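Local coordinates for protein alpha-rhamnosidase (Dictyoglomus thermophilum, PDB 6I60) that probably hydrolyses terminal non-reducing alpha-L-rhamnose residues in alpha-L-rhamnosides, as a glycoside hydrolase, at residues Pro842-Val854 against Ile886-Pro899. Numbering follows the deposited sequence.
Sequences PGWNKIIFEPHPV and ISVPVNSEGEVHVP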
ATOM      1  N   PRO A 842     -13.627 -15.867   3.493  1.00 64.54           N
ATOM      2  CA  PRO A 842     -12.855 -14.715   3.977  1.00 59.10           C
ATOM      3  C   PRO A 842     -11.860 -15.099   5.065  1.00 58.80           C
ATOM      4  O   PRO A 842     -12.067 -16.048   5.825  1.00 58.02           O
ATOM      5  CB  PRO A 842     -13.934 -13.768   4.513  1.00 52.51           C
ATOM      6  CG  PRO A 842     -15.155 -14.125   3.740  1.00 58.90           C
ATOM      7  CD  PRO A 842     -15.077 -15.606   3.505  1.00 64.36           C
ATOM      8  N   GLY A 843     -10.762 -14.349   5.124  1.00 61.34           N
ATOM      9  CA  GLY A 843      -9.696 -14.667   6.052  1.00 59.66           C
ATOM     10  C   GLY A 843      -8.924 -15.917   5.710  1.00 54.74           C
ATOM     11  O   GLY A 843      -8.228 -16.457   6.574  1.00 58.18           O
ATOM     12  N   TRP A 844      -9.023 -16.392   4.465  1.00 50.45           N
ATOM     13  CA  TRP A 844      -8.404 -17.644   4.033  1.00 55.75           C
ATOM     14  C   TRP A 844      -8.883 -18.827   4.871  1.00 55.35           C
ATOM     15  O   TRP A 844      -8.148 -19.797   5.070  1.00 52.64           O
ATOM     16  CB  TRP A 844      -6.874 -17.556   4.055  1.00 50.96           C
ATOM     17  CG  TRP A 844      -6.305 -16.540   3.109  1.00 50.78           C
ATOM     18  CD1 TRP A 844      -5.905 -15.269   3.413  1.00 52.87           C
ATOM     19  CD2 TRP A 844      -6.066 -16.709   1.705  1.00 53.14           C
ATOM     20  NE1 TRP A 844      -5.435 -14.637   2.286  1.00 49.24           N
ATOM     21  CE2 TRP A 844      -5.524 -15.499   1.224  1.00 56.34           C
ATOM     22  CE3 TRP A 844      -6.260 -17.764   0.809  1.00 51.41           C
ATOM     23  CZ2 TRP A 844      -5.173 -15.318  -0.113  1.00 52.36           C
ATOM     24  CZ3 TRP A 844      -5.913 -17.580  -0.518  1.00 48.73           C
ATOM     25  CH2 TRP A 844      -5.374 -16.367  -0.966  1.00 48.64           C
ATOM     26  N   ASN A 845     -10.118 -18.751   5.374  1.00 55.94           N
ATOM     27  CA  ASN A 845     -10.680 -19.874   6.118  1.00 59.12           C
ATOM     28  C   ASN A 845     -10.801 -21.110   5.239  1.00 60.76           C
ATOM     29  O   ASN A 845     -10.645 -22.238   5.722  1.00 54.94           O
ATOM     30  CB  ASN A 845     -12.042 -19.493   6.700  1.00 57.42           C
ATOM     31  CG  ASN A 845     -11.957 -19.084   8.160  1.00 63.98           C
ATOM     32  OD1 ASN A 845     -11.980 -19.927   9.057  1.00 73.71           O
ATOM     33  ND2 ASN A 845     -11.857 -17.781   8.405  1.00 65.48           N
ATOM     34  N   LYS A 846     -11.072 -20.918   3.950  1.00 60.38           N
ATOM     35  CA  LYS A 846     -11.022 -21.982   2.958  1.00 59.03           C
ATOM     36  C   LYS A 846     -10.175 -21.498   1.793  1.00 59.04           C
ATOM     37  O   LYS A 846     -10.324 -20.357   1.345  1.00 54.99           O
ATOM     38  CB  LYS A 846     -12.423 -22.374   2.481  1.00 61.53           C
ATOM     39  CG  LYS A 846     -12.439 -23.400   1.358  1.00 65.18           C
ATOM     40  CD  LYS A 846     -13.786 -24.099   1.268  1.00 73.13           C
ATOM     41  CE  LYS A 846     -13.626 -25.611   1.208  1.00 75.71           C
ATOM     42  NZ  LYS A 846     -14.928 -26.310   1.398  1.00 75.35           N
ATOM     43  N   ILE A 847      -9.278 -22.356   1.317  1.00 53.99           N
ATOM     44  CA  ILE A 847      -8.386 -22.036   0.213  1.00 51.10           C
ATOM     45  C   ILE A 847      -8.754 -22.910  -0.976  1.00 54.20           C
ATOM     46  O   ILE A 847      -9.005 -24.111  -0.822  1.00 60.54           O
ATOM     47  CB  ILE A 847      -6.909 -22.234   0.608  1.00 54.03           C
ATOM     48  CG1 ILE A 847      -6.659 -21.689   2.015  1.00 47.65           C
ATOM     49  CG2 ILE A 847      -5.988 -21.568  -0.403  1.00 48.90           C
ATOM     50  CD1 ILE A 847      -5.279 -21.984   2.540  1.00 47.24           C
ATOM     51  N   ILE A 848      -8.795 -22.306  -2.158  1.00 56.71           N
ATOM     52  CA  ILE A 848      -9.090 -23.011  -3.401  1.00 53.85           C
ATOM     53  C   ILE A 848      -7.786 -23.134  -4.177  1.00 50.58           C
ATOM     54  O   ILE A 848      -7.220 -22.129  -4.624  1.00 47.41           O
ATOM     55  CB  ILE A 848     -10.164 -22.293  -4.227  1.00 49.49           C
ATOM     56  CG1 ILE A 848     -11.396 -22.009  -3.369  1.00 56.99           C
ATOM     57  CG2 ILE A 848     -10.547 -23.125  -5.438  1.00 54.22           C
ATOM     58  CD1 ILE A 848     -12.515 -21.323  -4.117  1.00 56.72           C
ATOM     59  N   PHE A 849      -7.306 -24.366  -4.335  1.00 54.80           N
ATOM     60  CA  PHE A 849      -6.093 -24.657  -5.100  1.00 54.27           C
ATOM     61  C   PHE A 849      -6.526 -25.153  -6.476  1.00 52.85           C
ATOM     62  O   PHE A 849      -6.710 -26.350  -6.695  1.00 60.35           O
ATOM     63  CB  PHE A 849      -5.224 -25.683  -4.379  1.00 50.88           C
ATOM     64  CG  PHE A 849      -4.726 -25.228  -3.036  1.00 50.92           C
ATOM     65  CD1 PHE A 849      -3.598 -24.430  -2.935  1.00 54.09           C
ATOM     66  CD2 PHE A 849      -5.378 -25.607  -1.874  1.00 49.81           C
ATOM     67  CE1 PHE A 849      -3.134 -24.013  -1.700  1.00 51.19           C
ATOM     68  CE2 PHE A 849      -4.919 -25.193  -0.637  1.00 52.56           C
ATOM     69  CZ  PHE A 849      -3.794 -24.395  -0.550  1.00 51.25           C
ATOM     70  N   GLU A 850      -6.688 -24.220  -7.416  1.00 46.56           N
ATOM     71  CA  GLU A 850      -7.159 -24.525  -8.768  1.00 52.43           C
ATOM     72  C   GLU A 850      -6.141 -24.022  -9.783  1.00 55.98           C
ATOM     73  O   GLU A 850      -6.255 -22.891 -10.283  1.00 58.17           O
ATOM     74  CB  GLU A 850      -8.532 -23.909  -9.019  1.00 52.67           C
ATOM     75  CG  GLU A 850      -9.140 -24.275 -10.358  1.00 47.54           C
ATOM     76  CD  GLU A 850     -10.369 -23.452 -10.678  1.00 53.33           C
ATOM     77  OE1 GLU A 850     -11.358 -23.541  -9.918  1.00 59.85           O
ATOM     78  OE2 GLU A 850     -10.343 -22.714 -11.683  1.00 53.33           O
ATOM     79  N   PRO A 851      -5.139 -24.825 -10.126  1.00 56.88           N
ATOM     80  CA  PRO A 851      -4.148 -24.392 -11.113  1.00 51.16           C
ATOM     81  C   PRO A 851      -4.700 -24.440 -12.527  1.00 48.53           C
ATOM     82  O   PRO A 851      -5.612 -25.208 -12.843  1.00 55.65           O
ATOM     83  CB  PRO A 851      -3.008 -25.401 -10.932  1.00 52.05           C
ATOM     84  CG  PRO A 851      -3.689 -26.634 -10.448  1.00 56.53           C
ATOM     85  CD  PRO A 851      -4.860 -26.179  -9.614  1.00 54.43           C
ATOM     86  N   HIS A 852      -4.129 -23.597 -13.384  1.00 53.89           N
ATOM     87  CA  HIS A 852      -4.535 -23.491 -14.784  1.00 51.54           C
ATOM     88  C   HIS A 852      -3.298 -23.629 -15.660  1.00 50.99           C
ATOM     89  O   HIS A 852      -2.691 -22.625 -16.060  1.00 55.98           O
ATOM     90  CB  HIS A 852      -5.258 -22.172 -15.053  1.00 55.68           C
ATOM     91  CG  HIS A 852      -6.643 -22.117 -14.485  1.00 59.52           C
ATOM     92  ND1 HIS A 852      -7.766 -21.999 -15.274  1.00 60.96           N
ATOM     93  CD2 HIS A 852      -7.085 -22.171 -13.206  1.00 54.37           C
ATOM     94  CE1 HIS A 852      -8.840 -21.979 -14.506  1.00 56.28           C
ATOM     95  NE2 HIS A 852      -8.455 -22.083 -13.247  1.00 54.54           N
ATOM     96  N   PRO A 853      -2.894 -24.858 -15.981  1.00 53.82           N
ATOM     97  CA  PRO A 853      -1.726 -25.043 -16.852  1.00 50.90           C
ATOM     98  C   PRO A 853      -2.079 -24.860 -18.319  1.00 59.19           C
ATOM     99  O   PRO A 853      -2.453 -25.818 -19.004  1.00 68.08           O
ATOM    100  CB  PRO A 853      -1.285 -26.480 -16.548  1.00 48.14           C
ATOM    101  CG  PRO A 853      -2.509 -27.168 -16.010  1.00 45.80           C
ATOM    102  CD  PRO A 853      -3.529 -26.134 -15.612  1.00 44.96           C
ATOM    103  N   VAL A 854      -1.964 -23.631 -18.812  1.00 55.99           N
ATOM    104  CA  VAL A 854      -2.380 -23.288 -20.162  1.00 59.51           C
ATOM    105  C   VAL A 854      -1.143 -23.018 -21.015  1.00 62.93           C
ATOM    106  O   VAL A 854      -0.034 -22.847 -20.509  1.00 65.66           O
ATOM    107  CB  VAL A 854      -3.334 -22.081 -20.178  1.00 55.66           C
ATOM    108  CG1 VAL A 854      -4.718 -22.500 -19.720  1.00 56.38           C
ATOM    109  CG2 VAL A 854      -2.790 -20.980 -19.289  1.00 51.76           C
ATOM    110  N   ILE A 886       0.618 -28.704  -2.301  1.00 56.25           N
ATOM    111  CA  ILE A 886      -0.037 -27.592  -1.628  1.00 57.25           C
ATOM    112  C   ILE A 886       0.340 -27.608  -0.153  1.00 50.91           C
ATOM    113  O   ILE A 886       0.803 -28.615   0.390  1.00 49.41           O
ATOM    114  CB  ILE A 886      -1.570 -27.628  -1.792  1.00 52.11           C
ATOM    115  CG1 ILE A 886      -2.161 -28.809  -1.020  1.00 55.30           C
ATOM    116  CG2 ILE A 886      -1.949 -27.697  -3.264  1.00 54.70           C
ATOM    117  CD1 ILE A 886      -3.640 -28.665  -0.723  1.00 55.12           C
ATOM    118  N   SER A 887       0.138 -26.463   0.494  1.00 50.40           N
ATOM    119  CA  SER A 887       0.389 -26.317   1.923  1.00 52.63           C
ATOM    120  C   SER A 887      -0.737 -25.495   2.527  1.00 56.54           C
ATOM    121  O   SER A 887      -0.998 -24.373   2.082  1.00 52.70           O
ATOM    122  CB  SER A 887       1.744 -25.655   2.181  1.00 49.10           C
ATOM    123  OG  SER A 887       2.793 -26.602   2.072  1.00 61.56           O
ATOM    124  N   VAL A 888      -1.406 -26.056   3.530  1.00 47.22           N
ATOM    125  CA  VAL A 888      -2.519 -25.408   4.208  1.00 56.16           C
ATOM    126  C   VAL A 888      -2.119 -25.207   5.670  1.00 58.41           C
ATOM    127  O   VAL A 888      -1.735 -26.174   6.324  1.00 56.64           O
ATOM    128  CB  VAL A 888      -3.821 -26.220   4.121  1.00 57.32           C
ATOM    129  CG1 VAL A 888      -4.998 -25.404   4.638  1.00 49.79           C
ATOM    130  CG2 VAL A 888      -4.063 -26.679   2.689  1.00 57.48           C
ATOM    131  N   PRO A 889      -2.198 -23.994   6.206  1.00 61.55           N
ATOM    132  CA  PRO A 889      -1.870 -23.784   7.619  1.00 52.02           C
ATOM    133  C   PRO A 889      -3.008 -24.248   8.518  1.00 49.67           C
ATOM    134  O   PRO A 889      -4.106 -24.580   8.069  1.00 50.68           O
ATOM    135  CB  PRO A 889      -1.669 -22.269   7.705  1.00 48.42           C
ATOM    136  CG  PRO A 889      -2.586 -21.724   6.659  1.00 53.39           C
ATOM    137  CD  PRO A 889      -2.654 -22.754   5.549  1.00 58.56           C
ATOM    138  N   VAL A 890      -2.720 -24.263   9.820  1.00 49.43           N
ATOM    139  CA  VAL A 890      -3.711 -24.691  10.801  1.00 49.77           C
ATOM    140  C   VAL A 890      -4.833 -23.651  10.894  1.00 54.53           C
ATOM    141  O   VAL A 890      -4.613 -22.447  10.707  1.00 54.67           O
ATOM    142  CB  VAL A 890      -3.047 -24.927  12.171  1.00 48.98           C
ATOM    143  CG1 VAL A 890      -3.939 -25.757  13.068  1.00 61.65           C
ATOM    144  CG2 VAL A 890      -1.699 -25.623  12.006  1.00 44.52           C
ATOM    145  N   ASN A 891      -6.049 -24.131  11.185  1.00 52.13           N
ATOM    146  CA  ASN A 891      -7.276 -23.320  11.195  1.00 49.78           C
ATOM    147  C   ASN A 891      -7.662 -22.882   9.782  1.00 45.95           C
ATOM    148  O   ASN A 891      -8.164 -21.779   9.572  1.00 48.63           O
ATOM    149  CB  ASN A 891      -7.163 -22.106  12.123  1.00 49.40           C
ATOM    150  CG  ASN A 891      -8.501 -21.678  12.683  1.00 55.87           C
ATOM    151  OD1 ASN A 891      -9.208 -22.478  13.299  1.00 54.78           O
ATOM    152  ND2 ASN A 891      -8.860 -20.417  12.475  1.00 60.22           N
ATOM    153  N   SER A 892      -7.442 -23.761   8.808  1.00 53.09           N
ATOM    154  CA  SER A 892      -7.823 -23.497   7.428  1.00 49.85           C
ATOM    155  C   SER A 892      -8.055 -24.825   6.725  1.00 47.37           C
ATOM    156  O   SER A 892      -7.520 -25.863   7.126  1.00 54.46           O
ATOM    157  CB  SER A 892      -6.758 -22.678   6.694  1.00 54.87           C
ATOM    158  OG  SER A 892      -6.923 -22.778   5.293  1.00 54.99           O
ATOM    159  N   GLU A 893      -8.867 -24.785   5.672  1.00 45.56           N
ATOM    160  CA  GLU A 893      -9.174 -25.968   4.884  1.00 57.49           C
ATOM    161  C   GLU A 893      -8.866 -25.700   3.418  1.00 56.03           C
ATOM    162  O   GLU A 893      -8.960 -24.566   2.940  1.00 51.23           O
ATOM    163  CB  GLU A 893     -10.642 -26.396   5.050  1.00 56.17           C
ATOM    164  CG  GLU A 893     -11.648 -25.486   4.365  1.00 62.80           C
ATOM    165  CD  GLU A 893     -13.081 -25.811   4.747  1.00 82.93           C
ATOM    166  OE1 GLU A 893     -13.611 -25.170   5.681  1.00 86.53           O
ATOM    167  OE2 GLU A 893     -13.677 -26.710   4.115  1.00 87.75           O
ATOM    168  N   GLY A 894      -8.489 -26.760   2.709  1.00 50.81           N
ATOM    169  CA  GLY A 894      -8.100 -26.670   1.315  1.00 47.82           C
ATOM    170  C   GLY A 894      -9.094 -27.380   0.417  1.00 49.94           C
ATOM    171  O   GLY A 894      -9.664 -28.408   0.789  1.00 57.02           O
ATOM    172  N   GLU A 895      -9.297 -26.824  -0.776  1.00 53.49           N
ATOM    173  CA  GLU A 895     -10.186 -27.394  -1.788  1.00 56.83           C
ATOM    174  C   GLU A 895      -9.384 -27.492  -3.085  1.00 58.14           C
ATOM    175  O   GLU A 895      -9.302 -26.527  -3.849  1.00 59.55           O
ATOM    176  CB  GLU A 895     -11.443 -26.546  -1.953  1.00 64.51           C
ATOM    177  CG  GLU A 895     -12.453 -27.113  -2.938  1.00 71.78           C
ATOM    178  CD  GLU A 895     -13.771 -26.361  -2.920  1.00 75.45           C
ATOM    179  OE1 GLU A 895     -14.434 -26.347  -1.861  1.00 67.59           O
ATOM    180  OE2 GLU A 895     -14.143 -25.785  -3.966  1.00 75.49           O
ATOM    181  N   VAL A 896      -8.792 -28.656  -3.326  1.00 52.52           N
ATOM    182  CA  VAL A 896      -7.960 -28.863  -4.504  1.00 52.51           C
ATOM    183  C   VAL A 896      -8.844 -29.102  -5.719  1.00 58.65           C
ATOM    184  O   VAL A 896      -9.838 -29.836  -5.653  1.00 65.76           O
ATOM    185  CB  VAL A 896      -6.992 -30.038  -4.277  1.00 53.13           C
ATOM    186  CG1 VAL A 896      -5.874 -30.008  -5.305  1.00 52.95           C
ATOM    187  CG2 VAL A 896      -6.431 -29.990  -2.868  1.00 54.58           C
ATOM    188  N   HIS A 897      -8.483 -28.481  -6.840  1.00 58.50           N
ATOM    189  CA  HIS A 897      -9.191 -28.634  -8.111  1.00 58.22           C
ATOM    190  C   HIS A 897      -8.185 -29.145  -9.136  1.00 63.05           C
ATOM    191  O   HIS A 897      -7.601 -28.371  -9.898  1.00 62.47           O
ATOM    192  CB  HIS A 897      -9.833 -27.311  -8.563  1.00 53.68           C
ATOM    193  CG  HIS A 897     -11.039 -26.919  -7.767  1.00 60.72           C
ATOM    194  ND1 HIS A 897     -11.829 -25.840  -8.101  1.00 64.33           N
ATOM    195  CD2 HIS A 897     -11.587 -27.457  -6.653  1.00 60.95           C
ATOM    196  CE1 HIS A 897     -12.814 -25.731  -7.227  1.00 62.41           C
ATOM    197  NE2 HIS A 897     -12.690 -26.701  -6.338  1.00 62.78           N
ATOM    198  N   VAL A 898      -7.980 -30.459  -9.148  1.00 62.29           N
ATOM    199  CA  VAL A 898      -7.062 -31.087 -10.093  1.00 62.44           C
ATOM    200  C   VAL A 898      -7.715 -31.094 -11.470  1.00 61.56           C
ATOM    201  O   VAL A 898      -8.777 -31.708 -11.649  1.00 59.61           O
ATOM    202  CB  VAL A 898      -6.683 -32.508  -9.643  1.00 59.46           C
ATOM    203  CG1 VAL A 898      -5.574 -33.061 -10.517  1.00 56.12           C
ATOM    204  CG2 VAL A 898      -6.262 -32.510  -8.179  1.00 53.35           C
ATOM    205  N   PRO A 899      -7.131 -30.427 -12.466  1.00 69.04           N
ATOM    206  CA  PRO A 899      -7.737 -30.420 -13.803  1.00 66.49           C
ATOM    207  C   PRO A 899      -7.526 -31.743 -14.522  1.00 66.22           C
ATOM    208  O   PRO A 899      -6.431 -32.311 -14.521  1.00 62.01           O
ATOM    209  CB  PRO A 899      -7.001 -29.279 -14.517  1.00 54.58           C
ATOM    210  CG  PRO A 899      -5.673 -29.213 -13.839  1.00 60.39           C
ATOM    211  CD  PRO A 899      -5.889 -29.638 -12.408  1.00 61.79           C
TER
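Strand 846-849 runs parallel to 893-899, Ile847 beside Gly894 and Phe849 beside Val896: Ile847 N donates to Glu893 O (2.8 Å), Glu895 N to Ile847 O, Phe849 N to Glu895 O and His897 N to Phe849 O. On one face of this sheet, Lys846 NZ forms salt bridges with Glu893 OE2 (3.0 Å) and Glu895 OE1 (3.3 Å), both weak as hydrogen bonds; Arg931 also pairs with Glu895 OE1. Lys846 CG lies anti to the backbone N (chi1 175°) and the long chain bends at chi3, bringing NZ to both glutamates. Further along, His897 ND1 donates to Glu850 OE1 (3.0 Å), ring and carboxylate nearly coplanar (15°), while NE2 holds Glu895 OE2 and Ile848 CG2 lies over a ring face. With both nitrogens engaged the imidazole is fixed in rotation and probably cationic; a leucine here would probably leave Glu850 OE1 and Glu895 OE2 without their imidazole N-H partners.

The opposite face is apolar. Ile886 CB sits over the centre of the Phe849 ring, 3.9 Å from its centroid, and Ile847 CG2 lies against the other side. Gly894 suits the ring's edge, since a CB would probably crowd Phe849 and Val888.

Strand 846-849 thus lies between 837-841 and 893-899, packed face to face on strands 869-877 and 882-888 as a beta-sandwich in the C-terminal domain.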